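Local coordinates for amino acid ABC transporter, periplasmic amino acid-binding protein (PDB 4Z9N) that binds glutathione and, as the periplasmic solute-binding component of an amino acid-type ABC transporter, probably delivers its ligand to the membrane transporter, at residues I243-E249 and I286-N291; W230-L235 and W281-I285; L236-E240 and A314-K318; G43-D47 and I295-I300. One frame throughout, in Å; residues are numbered along the deposited sequence.

Contact 1. Residues I243-E249 and I286-N291; sequences ITQANVE and IKGVGN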
loop_
_atom_site.group_PDB
_atom_site.type_symbol
_atom_site.label_atom_id
_atom_site.label_comp_id
_atom_site.label_asym_id
_atom_site.label_seq_id
_atom_site.Cartn_x
_atom_site.Cartn_y
_atom_site.Cartn_z
ATOM N N ILE D 243 -3.758 -0.804 -21.134
ATOM C CA ILE D 243 -4.999 -0.126 -21.482
ATOM C C ILE D 243 -4.786 1.370 -21.358
ATOM O O ILE D 243 -4.422 1.872 -20.284
ATOM C CB ILE D 243 -6.176 -0.581 -20.598
ATOM C CG1 ILE D 243 -6.359 -2.088 -20.703
ATOM C CG2 ILE D 243 -7.475 0.122 -21.040
ATOM C CD1 ILE D 243 -7.170 -2.662 -19.573
ATOM N N THR D 244 -5.020 2.072 -22.457
ATOM C CA THR D 244 -4.733 3.496 -22.544
ATOM C C THR D 244 -5.986 4.276 -22.920
ATOM O O THR D 244 -6.998 3.696 -23.322
ATOM C CB THR D 244 -3.631 3.779 -23.584
ATOM O OG1 THR D 244 -4.103 3.422 -24.889
ATOM C CG2 THR D 244 -2.379 2.968 -23.274
ATOM N N GLN D 245 -5.910 5.595 -22.802
ATOM C CA GLN D 245 -7.012 6.461 -23.207
ATOM C C GLN D 245 -7.401 6.198 -24.658
ATOM O O GLN D 245 -8.586 6.180 -25.005
ATOM C CB GLN D 245 -6.625 7.925 -23.022
ATOM C CG GLN D 245 -7.748 8.924 -23.250
ATOM C CD GLN D 245 -7.326 10.340 -22.901
ATOM O OE1 GLN D 245 -6.232 10.777 -23.262
ATOM N NE2 GLN D 245 -8.188 11.065 -22.188
ATOM N N ALA D 246 -6.396 5.977 -25.498
ATOM C CA ALA D 246 -6.624 5.818 -26.932
ATOM C C ALA D 246 -7.198 4.454 -27.300
ATOM O O ALA D 246 -7.927 4.333 -28.290
ATOM C CB ALA D 246 -5.328 6.060 -27.692
ATOM N N ASN D 247 -6.889 3.420 -26.521
ATOM C CA ASN D 247 -7.288 2.082 -26.960
ATOM C C ASN D 247 -8.356 1.420 -26.098
ATOM O O ASN D 247 -8.781 0.310 -26.399
ATOM C CB ASN D 247 -6.061 1.160 -27.065
ATOM C CG ASN D 247 -5.491 0.725 -25.708
ATOM O OD1 ASN D 247 -6.111 0.879 -24.649
ATOM N ND2 ASN D 247 -4.287 0.152 -25.751
ATOM N N VAL D 248 -8.779 2.083 -25.025
ATOM C CA VAL D 248 -9.685 1.431 -24.077
ATOM C C VAL D 248 -11.015 0.999 -24.722
ATOM O O VAL D 248 -11.583 -0.029 -24.350
ATOM C CB VAL D 248 -9.937 2.330 -22.851
ATOM C CG1 VAL D 248 -10.614 3.630 -23.252
ATOM C CG2 VAL D 248 -10.753 1.579 -21.810
ATOM N N GLU D 249 -11.515 1.758 -25.691
ATOM C CA GLU D 249 -12.772 1.364 -26.314
ATOM C C GLU D 249 -12.572 0.057 -27.067
ATOM O O GLU D 249 -13.441 -0.806 -27.050
ATOM C CB GLU D 249 -13.306 2.454 -27.246
ATOM C CG GLU D 249 -14.664 2.123 -27.879
ATOM C CD GLU D 249 -15.811 2.090 -26.876
ATOM O OE1 GLU D 249 -15.662 2.659 -25.775
ATOM O OE2 GLU D 249 -16.866 1.506 -27.205
ATOM N N ILE D 286 -10.442 5.673 -17.694
ATOM C CA ILE D 286 -9.381 5.706 -18.690
ATOM C C ILE D 286 -9.722 6.656 -19.857
ATOM O O ILE D 286 -8.850 7.361 -20.379
ATOM C CB ILE D 286 -9.081 4.281 -19.193
ATOM C CG1 ILE D 286 -8.692 3.385 -18.017
ATOM C CG2 ILE D 286 -7.947 4.299 -20.187
ATOM C CD1 ILE D 286 -7.461 3.881 -17.233
ATOM N N LYS D 287 -10.986 6.692 -20.259
ATOM C CA LYS D 287 -11.413 7.666 -21.258
ATOM C C LYS D 287 -11.195 9.096 -20.773
ATOM O O LYS D 287 -10.806 9.977 -21.550
ATOM C CB LYS D 287 -12.883 7.454 -21.616
ATOM C CG LYS D 287 -13.129 6.182 -22.409
ATOM C CD LYS D 287 -14.225 6.355 -23.419
ATOM C CE LYS D 287 -14.408 5.072 -24.228
ATOM N NZ LYS D 287 -15.795 4.921 -24.766
ATOM N N GLY D 288 -11.436 9.317 -19.483
ATOM C CA GLY D 288 -11.344 10.648 -18.912
ATOM C C GLY D 288 -9.932 11.184 -18.751
ATOM O O GLY D 288 -9.679 12.360 -19.024
ATOM N N VAL D 289 -9.007 10.333 -18.308
ATOM C CA VAL D 289 -7.670 10.803 -17.935
ATOM C C VAL D 289 -6.541 9.872 -18.404
ATOM O O VAL D 289 -5.367 10.206 -18.249
ATOM C CB VAL D 289 -7.570 11.007 -16.403
ATOM C CG1 VAL D 289 -8.518 12.139 -15.929
ATOM C CG2 VAL D 289 -7.857 9.702 -15.672
ATOM N N GLY D 290 -6.884 8.724 -18.979
ATOM C CA GLY D 290 -5.883 7.736 -19.355
ATOM C C GLY D 290 -5.411 6.933 -18.150
ATOM O O GLY D 290 -5.941 7.103 -17.051
ATOM N N ASN D 291 -4.415 6.063 -18.331
ATOM C CA ASN D 291 -3.962 5.237 -17.201
ATOM C C ASN D 291 -2.912 5.964 -16.346
ATOM O O ASN D 291 -2.532 7.104 -16.642
ATOM C CB ASN D 291 -3.427 3.866 -17.683
ATOM C CG ASN D 291 -2.120 3.958 -18.483
ATOM O OD1 ASN D 291 -1.181 4.673 -18.121
ATOM N ND2 ASN D 291 -2.046 3.183 -19.564
#
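The carboxamides of Q245 and N291 both work through an edge, each sending an N-H in its own amide plane to a backbone carbonyl opposite. N291 is the N-cap of helix 292-299: OD1 takes the E294 N-H, while ND2 binds I243 O (2.8 Å), so the oxygen and the nitrogen of one amide hold a helix start and a neighbouring turn. At the tail of helix 281-289, Q245 NE2 binds K287 O at 2.9 Å, almost straight (175°). With CG anti to the backbone N (chi1 -173°) and the chain extended, Q245 reaches across the C-terminal end of that helix. In both bonds the donor stands above the carbonyl plane. G290 takes a positive phi, which suits glycine, and its CA lies 3.7 Å from Q245 CB. I286 supplies the apolar middle, with its CG2 3.9 Å from V248 CB. The turn approaching helix 248-251 is tied by an ST motif, N247 N to T244 OG1, and by T244 N to N247 OD1. At the surface K287 makes a salt bridge with E249, modelled too short to trust in detail. Below it the aliphatic shaft packs on V248, with K287 CG 3.7 Å from V248 CG1.

Contact 2. Residues W230-L235 and W281-I285; sequences WTHNAL and WVVKI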
loop_
_atom_site.group_PDB
_atom_site.type_symbol
_atom_site.label_atom_id
_atom_site.label_comp_id
_atom_site.label_asym_id
_atom_site.label_seq_id
_atom_site.Cartn_x
_atom_site.Cartn_y
_atom_site.Cartn_z
ATOM N N TRP D 230 -10.218 2.624 -5.282
ATOM C CA TRP D 230 -10.297 1.758 -6.430
ATOM C C TRP D 230 -10.212 2.533 -7.742
ATOM O O TRP D 230 -9.858 1.947 -8.756
ATOM C CB TRP D 230 -11.540 0.882 -6.314
ATOM C CG TRP D 230 -11.188 -0.205 -5.384
ATOM C CD1 TRP D 230 -11.528 -0.314 -4.063
ATOM C CD2 TRP D 230 -10.300 -1.297 -5.660
ATOM N NE1 TRP D 230 -10.939 -1.427 -3.515
ATOM C CE2 TRP D 230 -10.187 -2.055 -4.474
ATOM C CE3 TRP D 230 -9.619 -1.727 -6.807
ATOM C CZ2 TRP D 230 -9.403 -3.210 -4.395
ATOM C CZ3 TRP D 230 -8.850 -2.881 -6.733
ATOM C CH2 TRP D 230 -8.745 -3.611 -5.532
ATOM N N THR D 231 -10.441 3.846 -7.707
ATOM C CA THR D 231 -10.040 4.698 -8.830
ATOM C C THR D 231 -8.519 4.591 -9.030
ATOM O O THR D 231 -8.045 4.324 -10.136
ATOM C CB THR D 231 -10.439 6.170 -8.611
ATOM O OG1 THR D 231 -11.864 6.271 -8.597
ATOM C CG2 THR D 231 -9.880 7.058 -9.727
ATOM N N HIS D 232 -7.764 4.795 -7.949
ATOM C CA HIS D 232 -6.308 4.646 -7.973
ATOM C C HIS D 232 -5.848 3.288 -8.496
ATOM O O HIS D 232 -4.974 3.200 -9.360
ATOM C CB HIS D 232 -5.758 4.869 -6.563
ATOM C CG HIS D 232 -4.306 4.544 -6.406
ATOM N ND1 HIS D 232 -3.310 5.188 -7.110
ATOM C CD2 HIS D 232 -3.677 3.692 -5.556
ATOM C CE1 HIS D 232 -2.132 4.722 -6.723
ATOM N NE2 HIS D 232 -2.329 3.817 -5.779
ATOM N N ASN D 233 -6.435 2.223 -7.978
ATOM C CA ASN D 233 -5.950 0.904 -8.355
ATOM C C ASN D 233 -6.390 0.549 -9.766
ATOM O O ASN D 233 -5.680 -0.174 -10.464
ATOM C CB ASN D 233 -6.396 -0.137 -7.330
ATOM C CG ASN D 233 -5.538 -0.091 -6.075
ATOM O OD1 ASN D 233 -4.430 -0.618 -6.069
ATOM N ND2 ASN D 233 -6.029 0.575 -5.018
ATOM N N ALA D 234 -7.518 1.107 -10.211
ATOM C CA ALA D 234 -7.922 0.937 -11.597
ATOM C C ALA D 234 -6.885 1.580 -12.510
ATOM O O ALA D 234 -6.513 1.002 -13.536
ATOM C CB ALA D 234 -9.307 1.536 -11.857
ATOM N N LEU D 235 -6.419 2.768 -12.140
ATOM C CA LEU D 235 -5.399 3.445 -12.942
ATOM C C LEU D 235 -4.136 2.588 -13.063
ATOM O O LEU D 235 -3.527 2.501 -14.140
ATOM C CB LEU D 235 -5.045 4.808 -12.339
ATOM C CG LEU D 235 -6.129 5.886 -12.475
ATOM C CD1 LEU D 235 -5.788 7.096 -11.616
ATOM C CD2 LEU D 235 -6.301 6.286 -13.939
ATOM N N TRP D 281 -17.165 1.562 -15.049
ATOM C CA TRP D 281 -16.527 2.657 -14.319
ATOM C C TRP D 281 -15.045 2.836 -14.711
ATOM O O TRP D 281 -14.547 3.965 -14.764
ATOM C CB TRP D 281 -16.665 2.440 -12.802
ATOM C CG TRP D 281 -15.973 1.207 -12.313
ATOM C CD1 TRP D 281 -16.340 -0.091 -12.554
ATOM C CD2 TRP D 281 -14.783 1.147 -11.523
ATOM N NE1 TRP D 281 -15.445 -0.954 -11.955
ATOM C CE2 TRP D 281 -14.488 -0.215 -11.313
ATOM C CE3 TRP D 281 -13.943 2.116 -10.956
ATOM C CZ2 TRP D 281 -13.381 -0.633 -10.574
ATOM C CZ3 TRP D 281 -12.840 1.694 -10.225
ATOM C CH2 TRP D 281 -12.570 0.336 -10.042
ATOM N N VAL D 282 -14.340 1.744 -15.004
ATOM C CA VAL D 282 -12.932 1.858 -15.390
ATOM C C VAL D 282 -12.785 2.422 -16.808
ATOM O O VAL D 282 -11.881 3.216 -17.065
ATOM C CB VAL D 282 -12.190 0.513 -15.265
ATOM C CG1 VAL D 282 -10.716 0.691 -15.615
ATOM C CG2 VAL D 282 -12.323 -0.030 -13.843
ATOM N N VAL D 283 -13.663 2.023 -17.729
ATOM C CA VAL D 283 -13.662 2.622 -19.067
ATOM C C VAL D 283 -13.859 4.135 -18.933
ATOM O O VAL D 283 -13.187 4.917 -19.606
ATOM C CB VAL D 283 -14.737 2.006 -19.993
ATOM C CG1 VAL D 283 -14.630 2.602 -21.402
ATOM C CG2 VAL D 283 -14.601 0.488 -20.047
ATOM N N LYS D 284 -14.755 4.545 -18.037
ATOM C CA LYS D 284 -14.966 5.971 -17.799
ATOM C C LYS D 284 -13.701 6.660 -17.299
ATOM O O LYS D 284 -13.384 7.762 -17.765
ATOM C CB LYS D 284 -16.100 6.212 -16.799
ATOM C CG LYS D 284 -17.458 5.705 -17.230
ATOM C CD LYS D 284 -18.504 6.060 -16.171
ATOM C CE LYS D 284 -19.902 5.595 -16.558
ATOM N NZ LYS D 284 -20.179 5.777 -18.006
ATOM N N ILE D 285 -12.988 6.023 -16.360
ATOM C CA ILE D 285 -11.746 6.584 -15.845
ATOM C C ILE D 285 -10.724 6.752 -16.974
ATOM O O ILE D 285 -10.180 7.839 -17.178
ATOM C CB ILE D 285 -11.134 5.731 -14.692
ATOM C CG1 ILE D 285 -12.067 5.669 -13.470
ATOM C CG2 ILE D 285 -9.799 6.292 -14.313
ATOM C CD1 ILE D 285 -11.624 4.670 -12.379
#
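W281 drives the edge of its six-membered ring against the backbone of W230, bringing CZ3 to 3.3 Å from W230 O. That is one tight end of a steep helix crossing (signed angle -72°). The carbonyl accepts the A234 N-H of its own helix, and the ring edge abuts the same oxygen. A chi1 of 63° sets the W281 ring over its own neighbour, so that V282 CG2 lies over the ring centre. The second tight point is apolar: L235 CD2 meets I285 CG2 at 3.5 Å, two branched side chains crossing at about a right angle.

Between these points lies the looser part. The small A234 suits the middle, since its single CB can touch W281 CZ3, V282 CG2 and I285 CD1, each at about 3.9 Å. I285 CD1 continues to T231 CG2 at 4.0 Å, and the short axes still stay 10.1 Å apart.

No side of the contact opens to solvent, for every touching residue is buried. At the tryptophan end I93 of the second subunit packs on both indoles, and W230 NE1 hydrogen-bonds D96 of that subunit, a residue of the sodium site. A small alanine at the middle of a steep helix-helix packing is what this contact has, here set beside a subunit interface and a bound sodium ion.

Contact 3. Residues L236-E240 and A314-K318; sequences LNAEE and AQWNK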
loop_
_atom_site.group_PDB
_atom_site.type_symbol
_atom_site.label_atom_id
_atom_site.label_comp_id
_atom_site.label_asym_id
_atom_site.label_seq_id
_atom_site.Cartn_x
_atom_site.Cartn_y
_atom_site.Cartn_z
ATOM N N LEU D 236 -3.732 1.983 -11.944
ATOM C CA LEU D 236 -2.551 1.116 -11.929
ATOM C C LEU D 236 -2.759 -0.155 -12.761
ATOM O O LEU D 236 -1.908 -0.512 -13.578
ATOM C CB LEU D 236 -2.181 0.740 -10.498
ATOM C CG LEU D 236 -1.647 1.902 -9.635
ATOM C CD1 LEU D 236 -1.310 1.441 -8.202
ATOM C CD2 LEU D 236 -0.421 2.580 -10.286
ATOM N N ASN D 237 -3.879 -0.849 -12.537
ATOM C CA ASN D 237 -4.150 -2.081 -13.278
ATOM C C ASN D 237 -4.203 -1.823 -14.786
ATOM O O ASN D 237 -3.662 -2.613 -15.568
ATOM C CB ASN D 237 -5.460 -2.740 -12.805
ATOM C CG ASN D 237 -5.255 -3.670 -11.617
ATOM O OD1 ASN D 237 -4.838 -4.818 -11.776
ATOM N ND2 ASN D 237 -5.540 -3.174 -10.415
ATOM N N ALA D 238 -4.840 -0.725 -15.181
ATOM C CA ALA D 238 -4.962 -0.392 -16.598
ATOM C C ALA D 238 -3.585 -0.215 -17.224
ATOM O O ALA D 238 -3.325 -0.734 -18.314
ATOM C CB ALA D 238 -5.800 0.863 -16.794
ATOM N N GLU D 239 -2.685 0.477 -16.534
ATOM C CA GLU D 239 -1.349 0.633 -17.102
ATOM C C GLU D 239 -0.678 -0.735 -17.216
ATOM O O GLU D 239 -0.107 -1.067 -18.261
ATOM C CB GLU D 239 -0.458 1.580 -16.289
ATOM C CG GLU D 239 0.876 1.804 -17.011
ATOM C CD GLU D 239 1.921 2.554 -16.215
ATOM O OE1 GLU D 239 1.767 2.718 -14.980
ATOM O OE2 GLU D 239 2.908 2.996 -16.852
ATOM N N GLU D 240 -0.768 -1.538 -16.160
ATOM C CA GLU D 240 -0.160 -2.874 -16.174
ATOM C C GLU D 240 -0.668 -3.729 -17.350
ATOM O O GLU D 240 0.087 -4.527 -17.936
ATOM C CB GLU D 240 -0.422 -3.607 -14.847
ATOM C CG GLU D 240 0.346 -4.933 -14.749
ATOM C CD GLU D 240 -0.005 -5.748 -13.509
ATOM O OE1 GLU D 240 -0.397 -5.146 -12.490
ATOM O OE2 GLU D 240 0.102 -6.995 -13.575
ATOM N N ALA D 314 7.498 3.599 -10.769
ATOM C CA ALA D 314 7.331 2.619 -11.827
ATOM C C ALA D 314 6.416 1.513 -11.314
ATOM O O ALA D 314 6.250 1.330 -10.109
ATOM C CB ALA D 314 8.684 2.032 -12.282
ATOM N N GLN D 315 5.806 0.796 -12.244
ATOM C CA GLN D 315 5.051 -0.407 -11.918
ATOM C C GLN D 315 5.896 -1.388 -11.113
ATOM O O GLN D 315 7.116 -1.479 -11.289
ATOM C CB GLN D 315 4.569 -1.070 -13.207
ATOM C CG GLN D 315 3.365 -0.392 -13.877
ATOM C CD GLN D 315 2.049 -0.645 -13.166
ATOM O OE1 GLN D 315 1.876 -1.674 -12.509
ATOM N NE2 GLN D 315 1.099 0.269 -13.332
ATOM N N TRP D 316 5.219 -2.150 -10.262
ATOM C CA TRP D 316 5.844 -3.156 -9.409
ATOM C C TRP D 316 6.653 -4.181 -10.208
ATOM O O TRP D 316 7.694 -4.658 -9.746
ATOM C CB TRP D 316 4.750 -3.857 -8.578
ATOM C CG TRP D 316 3.814 -4.668 -9.441
ATOM C CD1 TRP D 316 2.751 -4.215 -10.180
ATOM C CD2 TRP D 316 3.888 -6.078 -9.657
ATOM N NE1 TRP D 316 2.154 -5.279 -10.844
ATOM C CE2 TRP D 316 2.836 -6.429 -10.536
ATOM C CE3 TRP D 316 4.743 -7.087 -9.185
ATOM C CZ2 TRP D 316 2.612 -7.752 -10.952
ATOM C CZ3 TRP D 316 4.521 -8.401 -9.600
ATOM C CH2 TRP D 316 3.470 -8.718 -10.484
ATOM N N ASN D 317 6.193 -4.515 -11.410
ATOM C CA ASN D 317 6.882 -5.522 -12.211
ATOM C C ASN D 317 7.825 -4.878 -13.220
ATOM O O ASN D 317 8.281 -5.535 -14.162
ATOM C CB ASN D 317 5.878 -6.437 -12.932
ATOM C CG ASN D 317 4.935 -5.681 -13.845
ATOM O OD1 ASN D 317 4.906 -4.451 -13.860
ATOM N ND2 ASN D 317 4.150 -6.426 -14.621
ATOM N N LYS D 318 8.108 -3.595 -13.020
ATOM C CA LYS D 318 9.108 -2.879 -13.807
ATOM C C LYS D 318 10.096 -2.173 -12.875
ATOM O O LYS D 318 10.714 -1.182 -13.260
ATOM C CB LYS D 318 8.450 -1.848 -14.734
ATOM C CG LYS D 318 7.427 -2.426 -15.706
ATOM C CD LYS D 318 8.038 -3.439 -16.646
ATOM C CE LYS D 318 7.017 -3.889 -17.673
ATOM N NZ LYS D 318 6.606 -2.740 -18.522
HETATM O O HOH W 1 -0.304 -2.707 -11.233
HETATM O O HOH W 2 2.752 -5.486 -17.255
#
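Q315, W316 and N317 dock a loop onto the C-terminal end of helix 222-240 by a mainly polar contact of side-chain hydrogen bonds and bridging waters. The loop follows helix 292-299 in this periplasmic binding protein, and the contact lies beside the second subunit.

Q315 is the inner clasp. Its chain bends at chi2 (-75°), turning the amide toward the helix, and NE2 spends both N-H groups there. One bond, to E239 OE1 (3.0 Å), is nearly straight and leaves in the amide plane. The other, to L236 O (3.1 Å), is bent to 138°, and that carbonyl also accepts the E240 N-H of its own helix. Glutamine suits the place because a single amide nitrogen can serve a carboxylate and a main-chain oxygen together. E239 is steadied in turn by a salt bridge from its OE2 to R310.

W316 reaches E240 with its indole N-H, NE1 to OE1 at 3.0 Å, in the ring plane but from well above the carboxylate. The two planes stand 70° apart. N317 CB lies over one ring face, and Y323 meets the ring edge-to-face. E240 OE1 has further partners, a salt bridge from K210 of the second subunit and a water, which would be expected to favour its ionised form.

Two waters complete the contact. One joins E240 O to N317 ND2; the other donates to both E240 OE1 and Q315 OE1, each at 2.7 Å.

Contact 4. Residues G43-D47 and I295-I300; sequences GFDVD and IFERNI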
loop_
_atom_site.group_PDB
_atom_site.type_symbol
_atom_site.label_atom_id
_atom_site.label_comp_id
_atom_site.label_asym_id
_atom_site.label_seq_id
_atom_site.Cartn_x
_atom_site.Cartn_y
_atom_site.Cartn_z
ATOM N N GLY D 43 -2.446 19.211 -13.893
ATOM C CA GLY D 43 -1.425 18.624 -13.040
ATOM C C GLY D 43 -1.677 17.155 -12.699
ATOM O O GLY D 43 -2.746 16.606 -12.982
ATOM N N PHE D 44 -0.676 16.525 -12.087
ATOM C CA PHE D 44 -0.714 15.105 -11.721
ATOM C C PHE D 44 -1.815 14.829 -10.688
ATOM O O PHE D 44 -2.641 13.929 -10.878
ATOM C CB PHE D 44 0.660 14.677 -11.179
ATOM C CG PHE D 44 0.768 13.214 -10.807
ATOM C CD1 PHE D 44 1.149 12.268 -11.749
ATOM C CD2 PHE D 44 0.532 12.797 -9.498
ATOM C CE1 PHE D 44 1.267 10.919 -11.404
ATOM C CE2 PHE D 44 0.660 11.441 -9.144
ATOM C CZ PHE D 44 1.027 10.510 -10.105
ATOM N N ASP D 45 -1.831 15.607 -9.604
ATOM C CA ASP D 45 -2.884 15.449 -8.602
ATOM C C ASP D 45 -4.228 15.918 -9.164
ATOM O O ASP D 45 -5.259 15.336 -8.857
ATOM C CB ASP D 45 -2.553 16.213 -7.316
ATOM C CG ASP D 45 -1.562 15.472 -6.432
ATOM O OD1 ASP D 45 -1.411 14.246 -6.625
ATOM O OD2 ASP D 45 -0.945 16.119 -5.542
ATOM N N VAL D 46 -4.221 16.972 -9.980
ATOM C CA VAL D 46 -5.458 17.400 -10.633
ATOM C C VAL D 46 -6.078 16.260 -11.449
ATOM O O VAL D 46 -7.289 16.014 -11.372
ATOM C CB VAL D 46 -5.219 18.635 -11.516
ATOM C CG1 VAL D 46 -6.360 18.813 -12.525
ATOM C CG2 VAL D 46 -5.078 19.884 -10.624
ATOM N N ASP D 47 -5.257 15.554 -12.226
ATOM C CA ASP D 47 -5.797 14.474 -13.052
ATOM C C ASP D 47 -6.367 13.346 -12.180
ATOM O O ASP D 47 -7.322 12.669 -12.573
ATOM C CB ASP D 47 -4.739 13.898 -14.010
ATOM C CG ASP D 47 -4.537 14.753 -15.257
ATOM O OD1 ASP D 47 -3.522 14.537 -15.953
ATOM O OD2 ASP D 47 -5.368 15.654 -15.526
ATOM N N ILE D 295 -0.942 9.631 -16.965
ATOM C CA ILE D 295 -1.050 10.765 -16.055
ATOM C C ILE D 295 0.343 11.210 -15.638
ATOM O O ILE D 295 0.637 12.407 -15.604
ATOM C CB ILE D 295 -1.910 10.416 -14.818
ATOM C CG1 ILE D 295 -3.359 10.147 -15.234
ATOM C CG2 ILE D 295 -1.856 11.528 -13.778
ATOM C CD1 ILE D 295 -4.203 9.564 -14.101
ATOM N N PHE D 296 1.199 10.240 -15.335
ATOM C CA PHE D 296 2.574 10.523 -14.926
ATOM C C PHE D 296 3.316 11.261 -16.035
ATOM O O PHE D 296 3.882 12.330 -15.820
ATOM C CB PHE D 296 3.314 9.219 -14.560
ATOM C CG PHE D 296 4.622 9.436 -13.852
ATOM C CD1 PHE D 296 5.748 9.841 -14.552
ATOM C CD2 PHE D 296 4.728 9.230 -12.481
ATOM C CE1 PHE D 296 6.951 10.049 -13.901
ATOM C CE2 PHE D 296 5.929 9.431 -11.828
ATOM C CZ PHE D 296 7.039 9.846 -12.533
ATOM N N GLU D 297 3.303 10.697 -17.238
ATOM C CA GLU D 297 4.117 11.246 -18.309
ATOM C C GLU D 297 3.720 12.653 -18.760
ATOM O O GLU D 297 4.591 13.488 -19.019
ATOM C CB GLU D 297 4.090 10.292 -19.502
ATOM C CG GLU D 297 4.973 9.073 -19.267
ATOM C CD GLU D 297 6.415 9.470 -18.974
ATOM O OE1 GLU D 297 6.944 10.326 -19.710
ATOM O OE2 GLU D 297 7.019 8.945 -18.016
ATOM N N ARG D 298 2.422 12.927 -18.864
ATOM C CA ARG D 298 1.983 14.211 -19.406
ATOM C C ARG D 298 2.214 15.344 -18.409
ATOM O O ARG D 298 2.316 16.509 -18.798
ATOM C CB ARG D 298 0.501 14.156 -19.805
ATOM C CG ARG D 298 -0.481 14.364 -18.649
ATOM C CD ARG D 298 -1.907 14.551 -19.147
ATOM N NE ARG D 298 -2.360 13.374 -19.880
ATOM C CZ ARG D 298 -3.198 12.462 -19.395
ATOM N NH1 ARG D 298 -3.722 12.603 -18.184
ATOM N NH2 ARG D 298 -3.541 11.423 -20.142
ATOM N N ASN D 299 2.287 15.003 -17.127
ATOM C CA ASN D 299 2.372 16.025 -16.087
ATOM C C ASN D 299 3.768 16.208 -15.512
ATOM O O ASN D 299 4.203 17.335 -15.291
ATOM C CB ASN D 299 1.415 15.685 -14.949
ATOM C CG ASN D 299 -0.028 15.882 -15.334
ATOM O OD1 ASN D 299 -0.446 16.994 -15.657
ATOM N ND2 ASN D 299 -0.805 14.810 -15.279
ATOM N N ILE D 300 4.449 15.109 -15.208
ATOM C CA ILE D 300 5.699 15.209 -14.459
ATOM C C ILE D 300 6.814 14.375 -15.083
ATOM O O ILE D 300 7.976 14.515 -14.709
ATOM C CB ILE D 300 5.496 14.820 -12.957
ATOM C CG1 ILE D 300 5.040 13.364 -12.807
ATOM C CG2 ILE D 300 4.513 15.766 -12.286
ATOM C CD1 ILE D 300 4.855 12.920 -11.346
HETATM O O HOH W 3 -3.120 17.593 -16.481
#
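F44 holds CG anti to its backbone N (chi1 -178°), which lays its ring along helix 292-299, while N299, with CG beside the backbone N (chi1 -72°), swings its amide across the start of helix 44-57. The contact is a helix N-terminus packed against the end of another helix in a periplasmic binding protein. G43 is the N-cap; its backbone angles suit glycine, and the N299 amide lies close against the peptide that joins it to F44.

The polar part centres on D47. Its OD1 accepts from N299 ND2 at 2.8 Å and from R298 NH1 at 3.0 Å, the two donors arriving from opposite faces of the carboxylate plane. The second is a salt bridge, made at the edge of the guanidinium, and R298 also gives NH2 to V289 O, so the arginine is held at two places. N299 ND2 uses its remaining N-H on I295 O, 2.8 Å away within its own helix. Asparagine suits this corner, because one NH2 group bridges the two segments. A water that accepts from G43 N, and may donate to N299 OD1, lies on the same flank.

The rest is apolar. I295 CG2 wedges between F44 CD1 and D47 CB, 3.7 Å from each, and F296 CA lies at the edge of the F44 ring. Y108 of strand 101-117 packs on F44, F296 and I300, and the I300 side chain is about 12 Å from the bound glutathione. Over one face of F44 comes a CH-pi contact, with I300 CD1 4.2 Å from the ring centroid.

In the fold
From the N terminus, 43-47 opens contact 4, whose partner 295-300 arrives after 247 intervening residues; contacts 1 and 2 nest inside that loop. Helix 222-240 supplies 230-235 to contact 2 and then 236-240 to contact 3. The turn 243-249 begins contact 1. Helix 281-289 closes contact 2, and 286-291 closes contact 1, so these two cross. Last, 314-318 closes contact 3, which crosses contacts 2 and 4 and encloses contact 1. Contact 2 ties helix 281-289 to helix 222-240, contact 1 ties it to the turn leading into helix 248-251, contact 3 ties the later loop to helix 222-240, and contact 4 ties helix 292-299 to helix 44-57. Contacts 2 and 3 also reach the second subunit.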